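Local structure of diheme cytochrome c (Shewanella baltica, 3U99) at residues Arg106-Asp111 with Pro141-Trp146. The protein probably carries electrons through two covalently bound c-type hemes, each with two histidine ligands to its iron. Numbering follows the deposited sequence. Where two conformers were deposited one is given.
Sequences RRMVQD and PGFGRW. With HEC (heme c), chain B.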
ATOM      1  N   ARG A 106      12.194 -15.953  -0.205  1.00 11.85           N
ATOM      2  CA  ARG A 106      12.859 -14.774  -0.737  1.00 13.08           C
ATOM      3  C   ARG A 106      13.110 -14.918  -2.231  1.00 12.69           C
ATOM      4  O   ARG A 106      13.197 -13.931  -2.958  1.00 12.62           O
ATOM      5  CB  ARG A 106      14.204 -14.556  -0.007  1.00 17.13           C
ATOM      6  CG  ARG A 106      14.115 -14.312   1.410  1.00 24.15           C
ATOM      7  CD  ARG A 106      15.550 -14.094   1.929  1.00 29.71           C
ATOM      8  NE  ARG A 106      16.203 -12.926   1.354  0.50 30.20           N
ATOM      9  CZ  ARG A 106      17.091 -12.211   0.707  0.50 33.20           C
ATOM     10  NH1 ARG A 106      18.082 -12.817   0.038  0.50 38.15           N
ATOM     11  NH2 ARG A 106      17.034 -10.867   0.697  0.50 37.50           N
ATOM     12  N   ARG A 107      13.283 -16.020  -2.835  1.00 13.30           N
ATOM     13  CA  ARG A 107      13.447 -16.237  -4.265  1.00 14.64           C
ATOM     14  C   ARG A 107      12.297 -15.647  -5.076  1.00 12.66           C
ATOM     15  O   ARG A 107      12.438 -15.374  -6.215  1.00 14.06           O
ATOM     16  CB  ARG A 107      13.630 -17.767  -4.593  1.00 19.64           C
ATOM     17  CG  ARG A 107      12.382 -18.627  -4.694  1.00 23.82           C
ATOM     18  CD  ARG A 107      12.717 -19.978  -5.417  1.00 26.48           C
ATOM     19  NE  ARG A 107      13.712 -20.701  -4.640  1.00 26.97           N
ATOM     20  CZ  ARG A 107      15.011 -20.835  -4.923  0.50 28.90           C
ATOM     21  NH1 ARG A 107      15.756 -21.491  -4.041  1.00 34.15           N
ATOM     22  NH2 ARG A 107      15.552 -20.412  -6.056  1.00 33.39           N
ATOM     23  N   MET A 108      11.127 -15.600  -4.390  1.00 11.64           N
ATOM     24  CA  MET A 108       9.967 -15.085  -5.126  1.00 10.77           C
ATOM     25  C   MET A 108       9.759 -13.589  -4.922  1.00 10.67           C
ATOM     26  O   MET A 108       8.885 -13.020  -5.580  1.00 10.94           O
ATOM     27  CB  MET A 108       8.693 -15.790  -4.653  1.00 11.16           C
ATOM     28  CG  MET A 108       8.683 -17.263  -5.008  1.00 12.35           C
ATOM     29  SD  MET A 108       7.195 -18.089  -4.469  1.00 16.06           S
ATOM     30  CE  MET A 108       7.769 -19.783  -4.474  1.00 27.99           C
ATOM     31  N   VAL A 109      10.445 -12.936  -4.115  1.00 10.68           N
ATOM     32  CA  VAL A 109      10.296 -11.559  -3.640  1.00 10.80           C
ATOM     33  C   VAL A 109      11.635 -10.833  -3.772  1.00 11.90           C
ATOM     34  O   VAL A 109      11.904 -10.264  -4.840  1.00 13.58           O
ATOM     35  CB  VAL A 109       9.693 -11.536  -2.223  1.00 11.29           C
ATOM     36  CG1 VAL A 109       9.382 -10.101  -1.802  1.00 14.01           C
ATOM     37  CG2 VAL A 109       8.426 -12.429  -2.182  1.00 12.07           C
ATOM     38  N   GLN A 110      12.416 -10.764  -2.698  1.00 13.29           N
ATOM     39  CA  GLN A 110      13.616  -9.958  -2.724  1.00 17.28           C
ATOM     40  C   GLN A 110      14.582 -10.380  -3.808  1.00 17.37           C
ATOM     41  O   GLN A 110      15.298  -9.557  -4.370  1.00 21.67           O
ATOM     42  CB  GLN A 110      14.279 -10.047  -1.342  1.00 20.54           C
ATOM     43  CG  GLN A 110      13.384  -9.406  -0.281  1.00 25.46           C
ATOM     44  CD  GLN A 110      12.399 -10.320   0.417  1.00 25.84           C
ATOM     45  OE1 GLN A 110      12.080 -11.446   0.143  1.00 21.56           O
ATOM     46  NE2 GLN A 110      11.789  -9.796   1.514  1.00 36.16           N
ATOM     47  N   ASP A 111      14.608 -11.664  -4.126  1.00 15.41           N
ATOM     48  CA  ASP A 111      15.514 -12.153  -5.176  1.00 16.90           C
ATOM     49  C   ASP A 111      14.880 -12.299  -6.561  1.00 16.19           C
ATOM     50  O   ASP A 111      15.456 -12.848  -7.467  1.00 21.34           O
ATOM     51  CB  ASP A 111      16.171 -13.490  -4.742  1.00 20.74           C
ATOM     52  CG  ASP A 111      17.028 -13.337  -3.478  1.00 23.73           C
ATOM     53  OD1 ASP A 111      17.531 -12.223  -3.173  1.00 30.67           O
ATOM     54  OD2 ASP A 111      17.165 -14.353  -2.791  1.00 32.49           O
ATOM     55  N   PRO A 141       4.705 -12.724 -10.376  1.00 10.62           N
ATOM     56  CA  PRO A 141       5.399 -12.636 -11.662  1.00 11.82           C
ATOM     57  C   PRO A 141       6.658 -13.486 -11.615  1.00 11.00           C
ATOM     58  O   PRO A 141       7.436 -13.440 -10.713  1.00 10.57           O
ATOM     59  CB  PRO A 141       5.776 -11.165 -11.790  1.00 16.16           C
ATOM     60  CG  PRO A 141       4.862 -10.435 -10.877  1.00 16.54           C
ATOM     61  CD  PRO A 141       4.434 -11.405  -9.801  1.00 13.29           C
ATOM     62  N   GLY A 142       6.778 -14.279 -12.686  1.00 10.97           N
ATOM     63  CA  GLY A 142       7.817 -15.216 -12.867  1.00 11.53           C
ATOM     64  C   GLY A 142       7.582 -16.568 -12.261  1.00 10.61           C
ATOM     65  O   GLY A 142       8.371 -17.463 -12.570  1.00 12.49           O
ATOM     66  N   PHE A 143       6.557 -16.760 -11.445  1.00 10.76           N
ATOM     67  CA  PHE A 143       6.241 -17.976 -10.747  1.00 10.14           C
ATOM     68  C   PHE A 143       4.842 -18.497 -10.994  1.00 11.11           C
ATOM     69  O   PHE A 143       4.620 -19.715 -10.872  1.00 13.49           O
ATOM     70  CB  PHE A 143       6.441 -17.796  -9.249  1.00 10.22           C
ATOM     71  CG  PHE A 143       7.942 -17.684  -8.889  1.00  9.00           C
ATOM     72  CD1 PHE A 143       8.670 -18.785  -8.477  1.00  9.04           C
ATOM     73  CD2 PHE A 143       8.603 -16.483  -8.990  1.00 10.70           C
ATOM     74  CE1 PHE A 143      10.013 -18.658  -8.187  1.00 10.17           C
ATOM     75  CE2 PHE A 143       9.952 -16.349  -8.713  1.00 10.41           C
ATOM     76  CZ  PHE A 143      10.689 -17.451  -8.324  1.00 10.49           C
ATOM     77  N   GLY A 144       3.887 -17.675 -11.334  1.00 12.51           N
ATOM     78  CA  GLY A 144       2.529 -18.094 -11.615  1.00 12.65           C
ATOM     79  C   GLY A 144       1.608 -17.966 -10.438  1.00 11.52           C
ATOM     80  O   GLY A 144       1.890 -17.431  -9.354  1.00 11.78           O
ATOM     81  N   ARG A 145       0.401 -18.497 -10.659  1.00 11.74           N
ATOM     82  CA  ARG A 145      -0.622 -18.526  -9.629  1.00 12.60           C
ATOM     83  C   ARG A 145      -0.109 -19.228  -8.397  1.00 13.99           C
ATOM     84  O   ARG A 145       0.581 -20.234  -8.488  1.00 16.68           O
ATOM     85  CB  ARG A 145      -1.848 -19.275 -10.166  1.00 16.21           C
ATOM     86  CG  ARG A 145      -2.762 -18.417 -10.977  1.00 18.77           C
ATOM     87  CD  ARG A 145      -3.758 -17.800 -10.036  1.00 26.36           C
ATOM     88  NE  ARG A 145      -4.888 -17.184 -10.730  1.00 30.93           N
ATOM     89  CZ  ARG A 145      -5.980 -17.832 -11.143  1.00 33.50           C
ATOM     90  NH1 ARG A 145      -6.930 -17.156 -11.740  1.00 35.67           N
ATOM     91  NH2 ARG A 145      -6.098 -19.130 -10.972  1.00 40.38           N
ATOM     92  N   TRP A 146      -0.416 -18.707  -7.243  1.00 14.87           N
ATOM     93  CA  TRP A 146      -0.004 -19.332  -5.986  1.00 15.38           C
ATOM     94  C   TRP A 146      -0.812 -20.578  -5.690  1.00 17.99           C
ATOM     95  O   TRP A 146      -0.294 -21.600  -5.225  1.00 20.49           O
ATOM     96  CB  TRP A 146      -0.198 -18.257  -4.925  1.00 16.01           C
ATOM     97  CG  TRP A 146       0.136 -18.661  -3.546  1.00 14.09           C
ATOM     98  CD1 TRP A 146      -0.780 -18.931  -2.558  1.00 15.16           C
ATOM     99  CD2 TRP A 146       1.438 -18.822  -2.995  1.00 14.33           C
ATOM    100  NE1 TRP A 146      -0.093 -19.237  -1.408  1.00 15.76           N
ATOM    101  CE2 TRP A 146       1.241 -19.191  -1.655  1.00 14.63           C
ATOM    102  CE3 TRP A 146       2.730 -18.681  -3.532  1.00 16.04           C
ATOM    103  CZ2 TRP A 146       2.324 -19.423  -0.845  1.00 16.57           C
ATOM    104  CZ3 TRP A 146       3.781 -18.926  -2.685  1.00 15.85           C
ATOM    105  CH2 TRP A 146       3.553 -19.290  -1.371  1.00 16.48           C
TER
HETATM  106 FE   HEC B 500      -0.069 -10.449  -0.288  1.00  6.28          FE
HETATM  107  CHA HEC B 500      -1.830 -13.124   0.832  1.00  8.24           C
HETATM  108  CHB HEC B 500      -2.126  -8.366   1.392  1.00  8.22           C
HETATM  109  CHC HEC B 500       1.933  -7.799  -1.216  1.00  7.45           C
HETATM  110  CHD HEC B 500       1.775 -12.524  -2.221  1.00  8.09           C
HETATM  111  NA  HEC B 500      -1.704 -10.681   0.834  1.00  7.23           N
HETATM  112  C1A HEC B 500      -2.299 -11.845   1.213  1.00  7.44           C
HETATM  113  C2A HEC B 500      -3.474 -11.613   2.004  1.00  8.27           C
HETATM  114  C3A HEC B 500      -3.556 -10.279   2.159  1.00  8.49           C
HETATM  115  C4A HEC B 500      -2.435  -9.684   1.439  1.00  8.12           C
HETATM  116  CMA HEC B 500      -4.621  -9.469   2.897  1.00  9.70           C
HETATM  117  CAA HEC B 500      -4.433 -12.660   2.501  1.00  9.48           C
HETATM  118  CBA HEC B 500      -5.267 -13.135   1.324  1.00 10.63           C
HETATM  119  CGA HEC B 500      -6.266 -14.242   1.606  1.00 13.20           C
HETATM  120  O1A HEC B 500      -6.581 -14.405   2.829  1.00 19.88           O
HETATM  121  O2A HEC B 500      -6.910 -14.848   0.747  1.00 13.23           O
HETATM  122  NB  HEC B 500      -0.117  -8.457   0.053  1.00  6.50           N
HETATM  123  C1B HEC B 500      -1.058  -7.763   0.811  1.00  7.43           C
HETATM  124  C2B HEC B 500      -0.716  -6.396   0.777  1.00  7.64           C
HETATM  125  C3B HEC B 500       0.423  -6.268   0.092  1.00  8.08           C
HETATM  126  C4B HEC B 500       0.797  -7.546  -0.404  1.00  6.92           C
HETATM  127  CMB HEC B 500      -1.600  -5.338   1.473  1.00  8.95           C
HETATM  128  CAB HEC B 500       1.204  -5.002  -0.316  1.00  8.30           C
HETATM  129  CBB HEC B 500       1.517  -4.061   0.931  1.00  9.72           C
HETATM  130  NC  HEC B 500       1.557 -10.208  -1.464  1.00  6.74           N
HETATM  131  C1C HEC B 500       2.200  -9.068  -1.722  1.00  7.12           C
HETATM  132  C2C HEC B 500       3.221  -9.223  -2.692  1.00  7.46           C
HETATM  133  C3C HEC B 500       3.145 -10.576  -3.002  1.00  7.52           C
HETATM  134  C4C HEC B 500       2.112 -11.166  -2.259  1.00  7.07           C
HETATM  135  CMC HEC B 500       4.072  -8.151  -3.308  1.00  8.55           C
HETATM  136  CAC HEC B 500       3.937 -11.307  -4.065  1.00  8.40           C
HETATM  137  CBC HEC B 500       5.445 -11.383  -3.823  1.00  9.88           C
HETATM  138  ND  HEC B 500      -0.008 -12.436  -0.603  1.00  6.73           N
HETATM  139  C1D HEC B 500       0.840 -13.071  -1.452  1.00  7.52           C
HETATM  140  C2D HEC B 500       0.623 -14.490  -1.369  1.00  8.15           C
HETATM  141  C3D HEC B 500      -0.336 -14.710  -0.436  1.00  9.24           C
HETATM  142  C4D HEC B 500      -0.753 -13.359   0.002  1.00  7.83           C
HETATM  143  CMD HEC B 500       1.392 -15.524  -2.154  1.00  9.57           C
HETATM  144  CAD HEC B 500      -0.882 -16.058  -0.012  1.00 10.27           C
HETATM  145  CBD HEC B 500       0.125 -16.642   1.034  1.00 12.34           C
HETATM  146  CGD HEC B 500      -0.064 -18.129   1.316  0.50 13.75           C
HETATM  147  O1D HEC B 500      -1.426 -18.230   1.483  0.50 16.89           O
HETATM  148  O2D HEC B 500       0.855 -18.625   2.132  0.50 15.11           O
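The carbonyl O of Arg106 accepts two backbone bonds, from Asp111 N at 2.9 Å and Val109 N at 3.1 Å, and these close the turn that carries Met108, which packs on Phe143 and Trp146. Met108 then makes a double Met-aromatic contact at the surface of this c-type cytochrome, next to the second heme. Its CG lies over the centre of the Phe143 ring, 3.7 Å from the centroid and only 8° off the normal, a CH-pi contact. The sulfur sits farther out above the same ring. It meets Trp146 differently, at the edge of the indole and in its plane, with SD 3.9 Å from CZ3. Met108 CG stands anti to the carbonyl carbon (chi1 -66°), and the chain is extended beyond it, which keeps SD above the phenyl ring while bringing it to the edge of the indole. Arg107 adds to the Phe143 side. Its carbonyl O approaches CZ of that ring obliquely at 3.4 Å, and its CD packs near CE1.

The 139-140/144-145 hairpin carries a classic beta bulge, with Phe143 and Gly144 paired to the single residue Ile140. Ile140 also touches Met108 and Trp146. Asn112 ND2 ties the segments indirectly, bonding to both Met108 O and Pro141 O. The heme, held by His101 and His125, is reached from both segments. Val109 CG2 touches CBC at 3.6 Å. Over one face of the Trp146 indole lies the heme methyl CMD, 3.4 Å above the ring plane.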